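Local coordinates for protein laminin subunit ALPHA-1 (Mus musculus, PDB 2JD4) that probably helps attach laminin-111 to cell surfaces through its LG4-5 domain pair, in which each domain binds a magnesium ion, at residues Leu237-Gly249 with His314-Val326. The protein carries 4 engineered substitutions. Numbering follows the deposited sequence.
With MG (magnesium ion), chain D.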
loop_
_atom_site.group_PDB
_atom_site.type_symbol
_atom_site.label_atom_id
_atom_site.label_comp_id
_atom_site.label_asym_id
_atom_site.label_seq_id
_atom_site.Cartn_x
_atom_site.Cartn_y
_atom_site.Cartn_z
ATOM N N LEU A 237 9.915 14.874 0.933
ATOM C CA LEU A 237 9.783 13.423 1.018
ATOM C C LEU A 237 9.267 12.985 2.387
ATOM O O LEU A 237 8.284 12.243 2.479
ATOM C CB LEU A 237 11.131 12.748 0.729
ATOM C CG LEU A 237 11.649 12.870 -0.712
ATOM C CD1 LEU A 237 13.095 12.377 -0.796
ATOM C CD2 LEU A 237 10.747 12.055 -1.648
ATOM N N LEU A 238 9.914 13.453 3.452
ATOM C CA LEU A 238 9.500 13.067 4.791
ATOM C C LEU A 238 9.893 14.072 5.871
ATOM O O LEU A 238 10.930 14.734 5.776
ATOM C CB LEU A 238 10.080 11.682 5.117
ATOM C CG LEU A 238 9.752 10.975 6.436
ATOM C CD1 LEU A 238 9.802 9.462 6.219
ATOM C CD2 LEU A 238 10.726 11.415 7.534
ATOM N N GLY A 239 9.038 14.181 6.889
ATOM C CA GLY A 239 9.289 15.080 7.999
ATOM C C GLY A 239 8.622 14.628 9.290
ATOM O O GLY A 239 7.472 14.172 9.295
ATOM N N ILE A 240 9.360 14.726 10.392
ATOM C CA ILE A 240 8.841 14.377 11.715
ATOM C C ILE A 240 9.294 15.531 12.601
ATOM O O ILE A 240 10.493 15.699 12.836
ATOM C CB ILE A 240 9.451 13.060 12.243
ATOM C CG1 ILE A 240 9.213 11.933 11.230
ATOM C CG2 ILE A 240 8.809 12.692 13.579
ATOM C CD1 ILE A 240 9.856 10.614 11.627
ATOM N N SER A 241 8.347 16.321 13.095
ATOM C CA SER A 241 8.713 17.486 13.894
ATOM C C SER A 241 7.857 17.775 15.121
ATOM O O SER A 241 6.649 17.534 15.128
ATOM C CB SER A 241 8.707 18.722 12.992
ATOM O OG SER A 241 8.994 19.905 13.723
ATOM N N SER A 242 8.501 18.293 16.164
ATOM C CA SER A 242 7.790 18.674 17.378
ATOM C C SER A 242 7.289 20.089 17.081
ATOM O O SER A 242 7.714 20.703 16.103
ATOM C CB SER A 242 8.741 18.715 18.571
ATOM O OG SER A 242 9.719 19.727 18.398
ATOM N N ALA A 243 6.391 20.607 17.910
ATOM C CA ALA A 243 5.875 21.953 17.700
ATOM C C ALA A 243 6.913 22.976 18.173
ATOM O O ALA A 243 6.690 24.184 18.096
ATOM C CB ALA A 243 4.560 22.136 18.460
ATOM N N LYS A 244 8.049 22.478 18.651
ATOM C CA LYS A 244 9.119 23.338 19.141
ATOM C C LYS A 244 10.347 23.382 18.230
ATOM O O LYS A 244 10.308 24.001 17.163
ATOM C CB LYS A 244 9.537 22.903 20.551
ATOM C CG LYS A 244 8.415 22.976 21.576
ATOM C CD LYS A 244 8.891 22.536 22.952
ATOM C CE LYS A 244 7.749 22.538 23.957
ATOM N NZ LYS A 244 7.146 23.890 24.113
ATOM N N VAL A 245 11.427 22.718 18.650
ATOM C CA VAL A 245 12.680 22.712 17.892
ATOM C C VAL A 245 13.121 21.349 17.318
ATOM O O VAL A 245 13.413 21.231 16.122
ATOM C CB VAL A 245 13.833 23.269 18.767
ATOM C CG1 VAL A 245 15.130 23.324 17.966
ATOM C CG2 VAL A 245 13.467 24.662 19.284
ATOM N N ASP A 246 13.188 20.331 18.168
ATOM C CA ASP A 246 13.607 18.995 17.739
ATOM C C ASP A 246 12.834 18.479 16.516
ATOM O O ASP A 246 11.603 18.422 16.532
ATOM C CB ASP A 246 13.456 18.015 18.905
ATOM C CG ASP A 246 14.492 18.248 19.998
ATOM O OD1 ASP A 246 15.076 19.350 20.038
ATOM O OD2 ASP A 246 14.714 17.332 20.813
ATOM N N ALA A 247 13.563 18.094 15.468
ATOM C CA ALA A 247 12.936 17.585 14.244
ATOM C C ALA A 247 13.933 17.061 13.208
ATOM O O ALA A 247 15.130 17.344 13.282
ATOM C CB ALA A 247 12.083 18.681 13.613
ATOM N N ILE A 248 13.426 16.283 12.250
ATOM C CA ILE A 248 14.242 15.752 11.157
ATOM C C ILE A 248 13.453 15.900 9.855
ATOM O O ILE A 248 12.222 15.900 9.871
ATOM C CB ILE A 248 14.601 14.256 11.347
ATOM C CG1 ILE A 248 13.353 13.382 11.216
ATOM C CG2 ILE A 248 15.248 14.046 12.712
ATOM C CD1 ILE A 248 13.669 11.898 11.143
ATOM N N GLY A 249 14.158 16.034 8.736
ATOM C CA GLY A 249 13.487 16.186 7.454
ATOM C C GLY A 249 14.295 15.675 6.275
ATOM O O GLY A 249 15.524 15.685 6.307
ATOM N N HIS A 314 25.855 20.059 21.823
ATOM C CA HIS A 314 26.149 18.721 21.326
ATOM C C HIS A 314 25.061 17.705 21.660
ATOM O O HIS A 314 25.329 16.510 21.753
ATOM C CB HIS A 314 27.503 18.237 21.863
ATOM C CG HIS A 314 27.697 18.468 23.329
ATOM N ND1 HIS A 314 28.873 18.155 23.979
ATOM C CD2 HIS A 314 26.875 18.987 24.270
ATOM C CE1 HIS A 314 28.764 18.472 25.256
ATOM N NE2 HIS A 314 27.562 18.980 25.460
ATOM N N SER A 315 23.832 18.186 21.837
ATOM C CA SER A 315 22.702 17.306 22.128
ATOM C C SER A 315 22.648 16.261 21.013
ATOM O O SER A 315 23.010 16.551 19.874
ATOM C CB SER A 315 21.398 18.106 22.143
ATOM O OG SER A 315 21.494 19.229 22.999
ATOM N N THR A 316 22.190 15.053 21.331
ATOM C CA THR A 316 22.131 13.991 20.331
ATOM C C THR A 316 20.752 13.376 20.108
ATOM O O THR A 316 20.559 12.617 19.159
ATOM C CB THR A 316 23.106 12.849 20.689
ATOM O OG1 THR A 316 22.823 12.378 22.014
ATOM C CG2 THR A 316 24.544 13.336 20.621
ATOM N N SER A 317 19.796 13.691 20.973
ATOM C CA SER A 317 18.458 13.129 20.833
ATOM C C SER A 317 17.470 14.062 20.143
ATOM O O SER A 317 17.318 15.221 20.526
ATOM C CB SER A 317 17.910 12.737 22.207
ATOM O OG SER A 317 16.573 12.271 22.117
ATOM N N ALA A 318 16.814 13.556 19.101
ATOM C CA ALA A 318 15.806 14.333 18.389
ATOM C C ALA A 318 14.522 13.939 19.093
ATOM O O ALA A 318 13.880 12.943 18.747
ATOM C CB ALA A 318 15.756 13.940 16.927
ATOM N N ASP A 319 14.158 14.718 20.099
ATOM C CA ASP A 319 12.979 14.416 20.883
ATOM C C ASP A 319 11.664 14.782 20.234
ATOM O O ASP A 319 11.008 15.746 20.623
ATOM C CB ASP A 319 13.106 15.065 22.258
ATOM C CG ASP A 319 14.334 14.581 23.000
ATOM O OD1 ASP A 319 14.410 13.367 23.294
ATOM O OD2 ASP A 319 15.230 15.402 23.265
ATOM N N THR A 320 11.291 13.997 19.228
ATOM C CA THR A 320 10.033 14.197 18.533
ATOM C C THR A 320 9.040 13.270 19.212
ATOM O O THR A 320 9.425 12.353 19.938
ATOM C CB THR A 320 10.126 13.795 17.045
ATOM O OG1 THR A 320 10.254 12.370 16.938
ATOM C CG2 THR A 320 11.326 14.456 16.386
ATOM N N ASN A 321 7.762 13.519 18.975
ATOM C CA ASN A 321 6.691 12.707 19.532
ATOM C C ASN A 321 5.516 13.153 18.694
ATOM O O ASN A 321 4.477 13.564 19.214
ATOM C CB ASN A 321 6.460 13.053 21.007
ATOM C CG ASN A 321 5.740 11.948 21.758
ATOM O OD1 ASN A 321 5.466 12.068 22.952
ATOM N ND2 ASN A 321 5.432 10.860 21.057
ATOM N N ASP A 322 5.702 13.064 17.379
ATOM C CA ASP A 322 4.698 13.520 16.434
ATOM C C ASP A 322 4.523 12.608 15.223
ATOM O O ASP A 322 5.293 11.671 15.018
ATOM C CB ASP A 322 5.078 14.928 15.988
ATOM C CG ASP A 322 5.274 15.872 17.167
ATOM O OD1 ASP A 322 4.398 16.725 17.400
ATOM O OD2 ASP A 322 6.296 15.748 17.867
ATOM N N PRO A 323 3.484 12.866 14.410
ATOM C CA PRO A 323 3.228 12.049 13.221
ATOM C C PRO A 323 4.313 12.167 12.159
ATOM O O PRO A 323 5.107 13.109 12.156
ATOM C CB PRO A 323 1.878 12.575 12.721
ATOM C CG PRO A 323 1.221 13.072 13.976
ATOM C CD PRO A 323 2.357 13.779 14.667
ATOM N N ILE A 324 4.341 11.194 11.258
ATOM C CA ILE A 324 5.305 11.186 10.171
ATOM C C ILE A 324 4.592 11.680 8.918
ATOM O O ILE A 324 3.647 11.047 8.442
ATOM C CB ILE A 324 5.840 9.763 9.897
ATOM C CG1 ILE A 324 6.556 9.218 11.137
ATOM C CG2 ILE A 324 6.795 9.787 8.708
ATOM C CD1 ILE A 324 7.021 7.779 10.981
ATOM N N TYR A 325 5.038 12.813 8.392
ATOM C CA TYR A 325 4.440 13.375 7.189
ATOM C C TYR A 325 5.223 12.948 5.962
ATOM O O TYR A 325 6.431 13.161 5.880
ATOM C CB TYR A 325 4.364 14.904 7.296
ATOM C CG TYR A 325 3.177 15.357 8.119
ATOM C CD1 TYR A 325 3.214 15.331 9.515
ATOM C CD2 TYR A 325 1.972 15.700 7.499
ATOM C CE1 TYR A 325 2.072 15.624 10.275
ATOM C CE2 TYR A 325 0.831 15.994 8.243
ATOM C CZ TYR A 325 0.886 15.949 9.631
ATOM O OH TYR A 325 -0.251 16.202 10.368
ATOM N N VAL A 326 4.523 12.327 5.014
ATOM C CA VAL A 326 5.157 11.837 3.795
ATOM C C VAL A 326 4.703 12.561 2.533
ATOM O O VAL A 326 3.511 12.701 2.283
ATOM C CB VAL A 326 4.878 10.328 3.603
ATOM C CG1 VAL A 326 5.664 9.812 2.414
ATOM C CG2 VAL A 326 5.236 9.558 4.876
HETATM MG MG MG D . 15.646 17.518 22.824
HETATM O O HOH W 1 5.667 15.818 12.336
HETATM O O HOH W 2 16.218 19.611 22.310
HETATM O O HOH W 3 17.704 16.920 22.479
HETATM O O HOH W 4 13.795 17.967 23.421
#
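Asp246 OD2 is gripped twice: it binds the magnesium ion at 2.2 Å and accepts a hydrogen bond from Asp319 N at 2.8 Å. This is the metal site at the rim of the second laminin G domain, a beta-sandwich of the concanavalin type, where the loop joining strands 235-241 and 247-253 meets the loop leading into strand 322-326. The amide meets OD2 on the anti side, 20° out of the carboxylate plane. Asp319 OD2 supplies the second protein ligand, and three waters join them. Aspartate suits both places, since the cation would offset the repulsion between two neighbouring carboxylates. Water 2 donates to Asp246 OD1 and water 3 to Ser317 O.

Thr320 serves two surroundings. Its chi1 of 70° turns OG1 to Tyr216 O and Val218 N, to which it is hydrogen-bonded, and leaves CG2 facing the 237-249 loop. Ile240 crosses it at about a right angle, CG2 touching Thr320 OG1 and CB. Ile240 and Ile324 run side by side, CD1 of Ile240 3.6 Å from CG1 of Ile324, an apolar pairing suited to the buried core, where branched aliphatic chains fill the space between the sheets.

Ser241 O stands over the carboxylate carbon of Asp322, 3.0 Å from CG, without a hydrogen bond, since both sides are acceptors. Aspartate suits this place because its short acid reaches back to the preceding amide, OD2 accepting from Asn321 N at 2.9 Å, while its flat face fits under that carbonyl. Replacing Asp322 by alanine would probably leave Asn321 N without this acceptor and open a gap beside Ser242 CA.

Farther along, Gly239 and Tyr325 form an antiparallel hydrogen-bonded pair, with Tyr325 N 2.9 Å from Gly239 O at an N-H...O angle of 167°. Nearer the metal, direct pairing gives way to water 1, which accepts from Ser241 N and donates to Pro323 O, 2.8 Å from each.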